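Local coordinates for protein prolyl endopeptidase (Myxococcus xanthus, PDB 2BKL) that probably cleaves oligopeptides on the carboxyl side of proline, and far less readily after alanine, as a serine endopeptidase of the S9A family, at residues Gly551-Val557 and Pro606-Ala612. Sequence-based numbering, arbitrary orientation. Where two conformers were deposited one is given.
Sequences GAVVCAV and PALLMMA
Val553 meets two neighbours on one face of the sheet: its CG1 rests on CD1 of Leu608 at 3.7 Å, while CG2 lies against CB of Pro606 at 3.8 Å. With CG1 anti to the backbone N (chi1 174°), the two methyls fork, one to each partner. Leu608 CD1 is the bump here, set into the notch between Val553 CG1 and Cys555 CB, the latter 4.2 Å away. Further along, Met610 bends so that CE comes to 3.7 Å from SG of Cys555, tentatively, since Met610 was modelled in two conformers. Phe627 of helix 622-632 packs on Leu608 and Met610.

The other face mixes short alanines with Val554, Leu609 and Met611. Met611 CB lies 4.2 Å from Ala556 CB, and its chain runs back along the strand to put SD on CG1 of Val554 at 3.6 Å, a less certain contact from one of two conformers. Helix 657-674 packs on Ala552, Ala607 and Leu609 here.

Between the faces, parallel segments 551-557 and 606-612 share six backbone bonds, with Gly551 and Val557 just beyond the ends of strand 552-556. Ala607 N to Gly551 O is the longest at 3.2 Å; Val557 N to Met611 O is nearly straight at 172°. In this alpha/beta-hydrolase sheet, Val557 touches Asp616 and His651, the probable triad partners of Ser533. Mostly buried backbone polar groups thus satisfy each other between apolar faces, up to the active-site edge.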
loop_
_atom_site.group_PDB
_atom_site.type_symbol
_atom_site.label_atom_id
_atom_site.label_comp_id
_atom_site.label_asym_id
_atom_site.label_seq_id
_atom_site.Cartn_x
_atom_site.Cartn_y
_atom_site.Cartn_z
ATOM N N GLY A 551 -7.952 6.291 -23.998
ATOM C CA GLY A 551 -7.464 5.452 -25.070
ATOM C C GLY A 551 -7.076 4.047 -24.622
ATOM O O GLY A 551 -7.209 3.070 -25.391
ATOM N N ALA A 552 -6.600 3.932 -23.389
ATOM C CA ALA A 552 -6.175 2.639 -22.857
ATOM C C ALA A 552 -6.293 2.621 -21.343
ATOM O O ALA A 552 -6.255 3.676 -20.678
ATOM C CB ALA A 552 -4.776 2.333 -23.298
ATOM N N VAL A 553 -6.419 1.414 -20.807
ATOM C CA VAL A 553 -6.578 1.191 -19.370
ATOM C C VAL A 553 -5.678 0.040 -18.986
ATOM O O VAL A 553 -5.713 -1.034 -19.628
ATOM C CB VAL A 553 -8.015 0.816 -19.041
ATOM C CG1 VAL A 553 -8.207 0.422 -17.578
ATOM C CG2 VAL A 553 -8.995 1.915 -19.422
ATOM N N VAL A 554 -4.898 0.234 -17.944
ATOM C CA VAL A 554 -4.118 -0.818 -17.303
ATOM C C VAL A 554 -4.691 -0.993 -15.897
ATOM O O VAL A 554 -4.680 -0.055 -15.099
ATOM C CB VAL A 554 -2.612 -0.502 -17.248
ATOM C CG1 VAL A 554 -1.857 -1.698 -16.649
ATOM C CG2 VAL A 554 -2.074 -0.173 -18.639
ATOM N N CYS A 555 -5.175 -2.206 -15.601
ATOM C CA CYS A 555 -5.985 -2.456 -14.394
ATOM C C CYS A 555 -5.306 -3.600 -13.678
ATOM O O CYS A 555 -5.297 -4.723 -14.181
ATOM C CB CYS A 555 -7.419 -2.794 -14.820
ATOM S SG CYS A 555 -8.539 -3.199 -13.492
ATOM N N ALA A 556 -4.710 -3.346 -12.523
ATOM C CA ALA A 556 -3.934 -4.336 -11.776
ATOM C C ALA A 556 -4.659 -4.823 -10.542
ATOM O O ALA A 556 -5.313 -4.053 -9.821
ATOM C CB ALA A 556 -2.569 -3.770 -11.369
ATOM N N VAL A 557 -4.511 -6.127 -10.308
ATOM C CA VAL A 557 -5.032 -6.845 -9.132
ATOM C C VAL A 557 -6.295 -6.199 -8.566
ATOM O O VAL A 557 -6.322 -5.777 -7.407
ATOM C CB VAL A 557 -3.944 -7.059 -8.074
ATOM C CG1 VAL A 557 -2.958 -8.137 -8.556
ATOM C CG2 VAL A 557 -3.245 -5.804 -7.706
ATOM N N PRO A 606 -11.935 1.599 -24.329
ATOM C CA PRO A 606 -10.480 1.690 -24.407
ATOM C C PRO A 606 -9.859 0.310 -24.465
ATOM O O PRO A 606 -10.418 -0.652 -23.930
ATOM C CB PRO A 606 -10.091 2.365 -23.080
ATOM C CG PRO A 606 -11.306 2.923 -22.520
ATOM C CD PRO A 606 -12.462 2.220 -23.107
ATOM N N ALA A 607 -8.682 0.201 -25.052
ATOM C CA ALA A 607 -7.879 -1.023 -24.949
ATOM C C ALA A 607 -7.615 -1.326 -23.472
ATOM O O ALA A 607 -7.393 -0.396 -22.703
ATOM C CB ALA A 607 -6.571 -0.863 -25.715
ATOM N N LEU A 608 -7.606 -2.601 -23.089
ATOM C CA LEU A 608 -7.513 -3.000 -21.706
ATOM C C LEU A 608 -6.426 -4.025 -21.498
ATOM O O LEU A 608 -6.407 -5.048 -22.193
ATOM C CB LEU A 608 -8.855 -3.553 -21.246
ATOM C CG LEU A 608 -8.957 -4.146 -19.861
ATOM C CD1 LEU A 608 -8.670 -3.065 -18.809
ATOM C CD2 LEU A 608 -10.348 -4.748 -19.621
ATOM N N LEU A 609 -5.511 -3.763 -20.563
ATOM C CA LEU A 609 -4.546 -4.746 -20.086
ATOM C C LEU A 609 -4.799 -4.985 -18.591
ATOM O O LEU A 609 -4.649 -4.085 -17.778
ATOM C CB LEU A 609 -3.112 -4.265 -20.298
ATOM C CG LEU A 609 -1.969 -5.126 -19.751
ATOM C CD1 LEU A 609 -2.037 -6.547 -20.302
ATOM C CD2 LEU A 609 -0.602 -4.497 -20.018
ATOM N N MET A 610 -5.213 -6.207 -18.255
ATOM C CA MET A 610 -5.496 -6.624 -16.884
ATOM C C MET A 610 -4.226 -7.270 -16.372
ATOM O O MET A 610 -3.785 -8.302 -16.917
ATOM C CB MET A 610 -6.522 -7.749 -16.918
ATOM C CG MET A 610 -8.014 -7.523 -16.856
ATOM S SD MET A 610 -8.595 -5.935 -16.615
ATOM C CE MET A 610 -9.663 -6.289 -15.199
ATOM N N MET A 611 -3.667 -6.761 -15.301
ATOM C CA MET A 611 -2.451 -7.311 -14.714
ATOM C C MET A 611 -2.790 -8.034 -13.428
ATOM O O MET A 611 -2.899 -7.447 -12.339
ATOM C CB MET A 611 -1.400 -6.255 -14.482
ATOM C CG MET A 611 -1.211 -5.412 -15.680
ATOM S SD MET A 611 0.315 -4.533 -16.005
ATOM C CE MET A 611 1.624 -5.801 -15.807
ATOM N N ALA A 612 -2.929 -9.338 -13.552
ATOM C CA ALA A 612 -3.352 -10.193 -12.446
ATOM C C ALA A 612 -2.168 -10.959 -11.878
ATOM O O ALA A 612 -1.074 -10.981 -12.436
ATOM C CB ALA A 612 -4.413 -11.142 -12.924
#